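Local coordinates for hypothetical protein TM1012 (Thermotoga maritima, PDB 2FCL) that is of unproven function but is probably a nucleotidyltransferase, related by sequence to the aminoglycoside-2''-adenylyltransferases, at residues Pro138-Leu142 with Glu143-Gln147; Gly64-Glu67 with Ile68-Ile71. One frame throughout, in Å; residues are numbered along the deposited sequence.

Contact 1. Residues Pro138-Leu142 with Glu143-Gln147; sequences PVLSL and EYEYQ
Ser141 caps the N-terminus of helix 142-149 in a local contact, its OG accepting from Tyr144 N where the loop after strand 103-106 turns into the helix. The capping bond, 3.1 Å between Tyr144 N and Ser141 OG, is nearly straight (167° at the hydrogen). The hydroxyl reaches forward to the amide three residues on because OG is anti to its own backbone N (chi1 166°). Regular helical bonds follow, Glu145 N to Ser141 O at 3.0 Å and Tyr146 N to Leu142 O at 2.8 Å. Before the cap, Leu140 CD2 lies against two side chains, 3.7 Å from Glu145 CG and 3.8 Å from Tyr144 CD1, meeting the ring obliquely. The buried Glu145 bends at chi2 (-128°), and its OE2 accepts from a water that also donates to Leu140 O, and from Gly40 N. A leucine here would probably leave Gly40 N without this acceptor and the water without one of the acceptors it bridges. Ser141 OG and Glu143 N also bond an unidentified molecule, probably from the crystallisation liquor, and Glu143 pairs with Arg162. Leu142 and Glu145 touch Phe44 of helix 40-46, and Leu140 and Glu145 rest on Thr39 of strand 36-39.

Contact 2. Residues Gly64-Glu67 with Ile68-Ile71; sequences GAYE and IERI
Two first torsions set up the pairing of Glu67 with Arg70: the arginine's CG stands anti to its backbone N (chi1 -176°), whereas the glutamate's CG lies beside its backbone N (chi1 -82°). This is an i to i+3 salt bridge within helix 62-71. The glutamate folds at chi2 and the arginine at chi3, and the two side chains run next to each other in the same direction. The grip is bidentate and side-on: NE of Arg70 gives its hydrogen to Glu67 OE1 at 2.9 Å, and NH2 of Arg70 gives one to Glu67 OE2 at 3.1 Å. Both oxygens are met on their syn sides, though the donors stand well out of the carboxylate plane, and both lie close to the guanidinium plane. The carboxylate is turned 34° against that plane, so the two flat groups are not coplanar. With both oxygens held, rotation of the carboxylate is restricted.

Along the backbone, the helix is continuous, as Ile68 N to Gly64 O at 2.8 Å and Ile71 N to Glu67 O at 2.9 Å demonstrate. Ala65 and Ile68 face the sheet, touching Thr60 of strand 57-60 and Ile104 of strand 103-106. Tyr66 and Glu69 also lie alongside each other, ring and carboxylate planes well apart, but their polar ends go elsewhere, Tyr66 OH to His91 ND1 and Glu69 OE2 to Val80 N. The other carboxylate oxygen is tied back to the helix by a bridging water, which donates to Glu69 OE1 at 2.7 Å and to Tyr66 O at 2.8 Å.

How the contacts relate
Contacts 1 and 2 lie on opposite sides of the chain's centre, their own centres about 23 Å apart. Both are partly buried and local in sequence, but they occupy different positions in two helices: 138-147 contains the start of helix 142-149, whereas 64-71 lies within helix 62-71. The elements they meet differ accordingly, strand 36-39 and helix 40-46 for contact 1, strands 57-60 and 103-106 for contact 2. Each has a buried glutamate bonded to a backbone N-H elsewhere, Glu145 to Gly40 and Glu69 to Val80; the tie across the segments differs, a neutral hydroxyl cap in contact 1, the charged Glu67-Arg70 pair on a more exposed flank in contact 2. In each, a water joins a glutamate to a backbone carbonyl.

Contact 1. Residues Pro138-Leu142 with Glu143-Gln147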
ATOM      1  N   PRO A 138       2.436   3.174   9.313  1.00  7.72           N
ATOM      2  CA  PRO A 138       2.336   4.226   8.329  1.00  7.77           C
ATOM      3  C   PRO A 138       1.284   3.883   7.281  1.00  7.89           C
ATOM      4  O   PRO A 138       1.289   2.762   6.756  1.00  8.07           O
ATOM      5  CB  PRO A 138       3.735   4.255   7.724  1.00  8.28           C
ATOM      6  CG  PRO A 138       4.227   2.825   7.817  1.00  8.62           C
ATOM      7  CD  PRO A 138       3.591   2.281   9.058  1.00  8.37           C
ATOM      8  N   VAL A 139       0.408   4.847   6.989  1.00  8.32           N
ATOM      9  CA  VAL A 139      -0.668   4.667   6.033  1.00  8.66           C
ATOM     10  C   VAL A 139      -0.749   5.888   5.141  1.00  9.75           C
ATOM     11  O   VAL A 139      -0.215   6.946   5.454  1.00 10.00           O
ATOM     12  CB  VAL A 139      -2.045   4.430   6.707  1.00  9.83           C
ATOM     13  CG1 VAL A 139      -2.040   3.180   7.566  1.00 10.25           C
ATOM     14  CG2 VAL A 139      -2.450   5.631   7.551  1.00 10.28           C
ATOM     15  N   LEU A 140      -1.417   5.708   4.017  1.00 11.09           N
ATOM     16  CA  LEU A 140      -1.513   6.720   3.009  1.00 12.16           C
ATOM     17  C   LEU A 140      -2.808   7.521   3.185  1.00 11.06           C
ATOM     18  O   LEU A 140      -3.863   6.983   3.472  1.00 10.62           O
ATOM     19  CB  LEU A 140      -1.476   6.037   1.628  1.00 12.95           C
ATOM     20  CG  LEU A 140      -1.308   6.921   0.391  1.00 13.67           C
ATOM     21  CD1 LEU A 140      -0.131   7.847   0.526  1.00 15.33           C
ATOM     22  CD2 LEU A 140      -1.138   6.054  -0.832  1.00 14.02           C
ATOM     23  N   SER A 141      -2.711   8.827   3.016  1.00 12.07           N
ATOM     24  CA  SER A 141      -3.861   9.728   3.027  1.00 13.08           C
ATOM     25  C   SER A 141      -5.059   9.205   2.235  1.00 11.38           C
ATOM     26  O   SER A 141      -4.901   8.858   1.071  1.00 11.98           O
ATOM     27  CB  SER A 141      -3.435  11.063   2.405  1.00 14.16           C
ATOM     28  OG  SER A 141      -4.532  11.885   2.089  1.00 15.70           O
ATOM     29  N   LEU A 142      -6.232   9.170   2.864  1.00 11.17           N
ATOM     30  CA  LEU A 142      -7.455   8.727   2.183  1.00 11.06           C
ATOM     31  C   LEU A 142      -7.839   9.671   1.051  1.00 11.12           C
ATOM     32  O   LEU A 142      -8.283   9.227   0.005  1.00 11.28           O
ATOM     33  CB  LEU A 142      -8.616   8.611   3.167  1.00 11.69           C
ATOM     34  CG  LEU A 142      -8.448   7.530   4.235  1.00 11.65           C
ATOM     35  CD1 LEU A 142      -9.623   7.533   5.208  1.00 13.49           C
ATOM     36  CD2 LEU A 142      -8.294   6.161   3.621  1.00 11.89           C
ATOM     37  N   GLU A 143      -7.640  10.969   1.249  1.00 11.45           N
ATOM     38  CA  GLU A 143      -7.918  11.940   0.191  0.50 11.46           C
ATOM     39  C   GLU A 143      -7.032  11.687  -1.016  1.00 11.30           C
ATOM     40  O   GLU A 143      -7.494  11.741  -2.169  1.00 12.26           O
ATOM     41  CB  GLU A 143      -7.757  13.379   0.691  0.50 12.11           C
ATOM     42  CG  GLU A 143      -8.810  13.812   1.704  0.50 12.31           C
ATOM     43  CD  GLU A 143     -10.204  13.961   1.108  0.50 13.74           C
ATOM     44  OE1 GLU A 143     -10.368  13.774  -0.118  0.50 14.96           O
ATOM     45  OE2 GLU A 143     -11.143  14.245   1.878  0.50 14.44           O
ATOM     46  N   TYR A 144      -5.750  11.410  -0.760  1.00 11.04           N
ATOM     47  CA  TYR A 144      -4.827  11.087  -1.831  1.00 11.15           C
ATOM     48  C   TYR A 144      -5.276   9.834  -2.598  1.00 10.79           C
ATOM     49  O   TYR A 144      -5.293   9.824  -3.830  1.00 11.05           O
ATOM     50  CB  TYR A 144      -3.394  10.918  -1.295  1.00 11.27           C
ATOM     51  CG  TYR A 144      -2.396  10.569  -2.362  1.00 11.48           C
ATOM     52  CD1 TYR A 144      -2.173   9.241  -2.718  1.00 14.01           C
ATOM     53  CD2 TYR A 144      -1.714  11.551  -3.041  1.00 13.83           C
ATOM     54  CE1 TYR A 144      -1.295   8.924  -3.710  1.00 14.96           C
ATOM     55  CE2 TYR A 144      -0.842  11.237  -4.023  1.00 14.23           C
ATOM     56  CZ  TYR A 144      -0.623   9.926  -4.367  1.00 15.43           C
ATOM     57  OH  TYR A 144       0.301   9.649  -5.358  1.00 17.79           O
ATOM     58  N   GLU A 145      -5.629   8.778  -1.884  1.00 10.42           N
ATOM     59  CA  GLU A 145      -6.089   7.558  -2.561  1.00 10.54           C
ATOM     60  C   GLU A 145      -7.376   7.770  -3.310  1.00  9.83           C
ATOM     61  O   GLU A 145      -7.544   7.231  -4.394  1.00 11.22           O
ATOM     62  CB  GLU A 145      -6.213   6.405  -1.594  1.00 12.15           C
ATOM     63  CG  GLU A 145      -4.845   6.007  -1.007  1.00 14.48           C
ATOM     64  CD  GLU A 145      -4.550   4.532  -1.140  1.00 13.43           C
ATOM     65  OE1 GLU A 145      -4.474   4.034  -2.276  1.00 18.78           O
ATOM     66  OE2 GLU A 145      -4.355   3.840  -0.124  1.00 12.06           O
ATOM     67  N   TYR A 146      -8.282   8.569  -2.748  1.00  9.85           N
ATOM     68  CA  TYR A 146      -9.514   8.896  -3.451  1.00 10.26           C
ATOM     69  C   TYR A 146      -9.197   9.497  -4.816  1.00 11.15           C
ATOM     70  O   TYR A 146      -9.724   9.057  -5.842  1.00 11.47           O
ATOM     71  CB  TYR A 146     -10.332   9.874  -2.610  1.00 10.81           C
ATOM     72  CG  TYR A 146     -11.472  10.491  -3.382  1.00 10.67           C
ATOM     73  CD1 TYR A 146     -12.548   9.728  -3.796  1.00 11.60           C
ATOM     74  CD2 TYR A 146     -11.460  11.832  -3.737  1.00 12.06           C
ATOM     75  CE1 TYR A 146     -13.598  10.285  -4.539  1.00 12.53           C
ATOM     76  CE2 TYR A 146     -12.491  12.396  -4.470  1.00 12.98           C
ATOM     77  CZ  TYR A 146     -13.555  11.611  -4.875  1.00 12.76           C
ATOM     78  OH  TYR A 146     -14.588  12.177  -5.574  1.00 15.23           O
ATOM     79  N   GLN A 147      -8.337  10.513  -4.838  1.00 10.93           N
ATOM     80  CA  GLN A 147      -8.021  11.170  -6.096  1.00 12.57           C
ATOM     81  C   GLN A 147      -7.310  10.219  -7.064  1.00 12.34           C
ATOM     82  O   GLN A 147      -7.549  10.237  -8.281  1.00 14.36           O
ATOM     83  CB  GLN A 147      -7.158  12.403  -5.828  1.00 14.16           C
ATOM     84  CG  GLN A 147      -7.849  13.506  -5.049  1.00 16.12           C
ATOM     85  CD  GLN A 147      -8.990  14.165  -5.790  1.00 18.87           C
ATOM     86  OE1 GLN A 147      -9.063  14.109  -7.022  1.00 22.65           O
ATOM     87  NE2 GLN A 147      -9.889  14.794  -5.046  1.00 18.03           N
TER
HETATM   88  O   HOH W   1      -5.062   4.781   2.308  1.00 13.73           O

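Contact 2. Residues Gly64-Glu67 with Ile68-Ile71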
ATOM      1  N   GLY A  64      13.481   1.075  -1.605  1.00 11.40           N
ATOM      2  CA  GLY A  64      12.714   0.388  -0.578  1.00 10.03           C
ATOM      3  C   GLY A  64      12.122  -0.917  -1.058  1.00 10.53           C
ATOM      4  O   GLY A  64      12.024  -1.858  -0.299  1.00 10.15           O
ATOM      5  N   ALA A  65      11.724  -0.979  -2.325  1.00  9.51           N
ATOM      6  CA  ALA A  65      11.108  -2.202  -2.815  1.00  9.27           C
ATOM      7  C   ALA A  65      12.097  -3.368  -2.753  1.00  9.10           C
ATOM      8  O   ALA A  65      11.748  -4.467  -2.325  1.00  9.71           O
ATOM      9  CB  ALA A  65      10.600  -2.012  -4.231  1.00 10.18           C
ATOM     10  N   TYR A  66      13.328  -3.123  -3.191  1.00 10.65           N
ATOM     11  CA  TYR A  66      14.375  -4.140  -3.167  1.00 11.53           C
ATOM     12  C   TYR A  66      14.817  -4.455  -1.752  1.00 11.01           C
ATOM     13  O   TYR A  66      15.112  -5.601  -1.443  1.00 11.44           O
ATOM     14  CB  TYR A  66      15.541  -3.757  -4.110  1.00 12.21           C
ATOM     15  CG  TYR A  66      15.062  -3.626  -5.534  1.00 12.59           C
ATOM     16  CD1 TYR A  66      14.915  -4.739  -6.341  1.00 12.74           C
ATOM     17  CD2 TYR A  66      14.693  -2.395  -6.050  1.00 11.95           C
ATOM     18  CE1 TYR A  66      14.428  -4.629  -7.617  1.00 14.04           C
ATOM     19  CE2 TYR A  66      14.198  -2.272  -7.321  1.00 13.02           C
ATOM     20  CZ  TYR A  66      14.070  -3.402  -8.100  1.00 13.36           C
ATOM     21  OH  TYR A  66      13.556  -3.304  -9.358  1.00 15.22           O
ATOM     22  N   GLU A  67      14.816  -3.457  -0.872  1.00 10.66           N
ATOM     23  CA  GLU A  67      15.109  -3.696   0.534  1.00 11.20           C
ATOM     24  C   GLU A  67      14.046  -4.552   1.210  1.00 10.10           C
ATOM     25  O   GLU A  67      14.375  -5.449   1.986  1.00 10.02           O
ATOM     26  CB  GLU A  67      15.298  -2.371   1.299  1.00 12.07           C
ATOM     27  CG  GLU A  67      16.679  -1.748   1.184  1.00 16.15           C
ATOM     28  CD  GLU A  67      17.725  -2.598   1.890  1.00 19.19           C
ATOM     29  OE1 GLU A  67      18.205  -3.590   1.301  1.00 19.08           O
ATOM     30  OE2 GLU A  67      18.013  -2.305   3.061  1.00 23.27           O
ATOM     31  N   ILE A  68      12.771  -4.252   0.954  1.00  9.40           N
ATOM     32  CA  ILE A  68      11.694  -5.055   1.532  1.00  9.55           C
ATOM     33  C   ILE A  68      11.799  -6.507   1.072  1.00  9.46           C
ATOM     34  O   ILE A  68      11.689  -7.431   1.865  1.00  9.47           O
ATOM     35  CB  ILE A  68      10.312  -4.432   1.193  1.00  9.64           C
ATOM     36  CG1 ILE A  68      10.157  -3.110   1.940  1.00 10.14           C
ATOM     37  CG2 ILE A  68       9.172  -5.385   1.516  1.00 10.89           C
ATOM     38  CD1 ILE A  68       8.970  -2.297   1.517  1.00 10.56           C
ATOM     39  N   GLU A  69      12.055  -6.715  -0.213  1.00  9.75           N
ATOM     40  CA  GLU A  69      12.249  -8.064  -0.717  1.00 11.28           C
ATOM     41  C   GLU A  69      13.381  -8.779   0.042  1.00 10.66           C
ATOM     42  O   GLU A  69      13.247  -9.941   0.412  1.00 11.53           O
ATOM     43  CB  GLU A  69      12.569  -8.011  -2.216  1.00 13.26           C
ATOM     44  CG  GLU A  69      12.986  -9.309  -2.833  1.00 15.23           C
ATOM     45  CD  GLU A  69      13.261  -9.126  -4.310  1.00 15.30           C
ATOM     46  OE1 GLU A  69      14.176  -8.355  -4.692  1.00 19.10           O
ATOM     47  OE2 GLU A  69      12.522  -9.705  -5.079  1.00 23.46           O
ATOM     48  N   ARG A  70      14.505  -8.100   0.264  1.00  9.80           N
ATOM     49  CA  ARG A  70      15.608  -8.698   1.015  1.00 10.85           C
ATOM     50  C   ARG A  70      15.192  -9.029   2.445  1.00 10.06           C
ATOM     51  O   ARG A  70      15.464 -10.112   2.960  1.00 10.31           O
ATOM     52  CB  ARG A  70      16.803  -7.736   1.047  1.00 12.91           C
ATOM     53  CG  ARG A  70      18.043  -8.299   1.717  1.00 15.84           C
ATOM     54  CD  ARG A  70      19.182  -7.273   1.820  1.00 17.36           C
ATOM     55  NE  ARG A  70      18.826  -6.111   2.633  1.00 19.01           N
ATOM     56  CZ  ARG A  70      18.717  -6.098   3.962  1.00 25.04           C
ATOM     57  NH1 ARG A  70      18.967  -7.184   4.677  1.00 29.24           N
ATOM     58  NH2 ARG A  70      18.371  -4.978   4.585  1.00 25.69           N
ATOM     59  N   ILE A  71      14.539  -8.078   3.102  1.00  9.00           N
ATOM     60  CA  ILE A  71      14.179  -8.233   4.495  1.00  8.66           C
ATOM     61  C   ILE A  71      13.198  -9.382   4.690  1.00  8.97           C
ATOM     62  O   ILE A  71      13.228 -10.029   5.724  1.00  9.43           O
ATOM     63  CB  ILE A  71      13.632  -6.898   5.030  1.00  9.82           C
ATOM     64  CG1 ILE A  71      14.791  -5.911   5.161  1.00 10.46           C
ATOM     65  CG2 ILE A  71      12.945  -7.069   6.380  1.00  9.98           C
ATOM     66  CD1 ILE A  71      14.335  -4.458   5.290  1.00 12.55           C
TER
HETATM   67  O   HOH W   2      16.193  -7.363  -3.283  1.00 17.61           O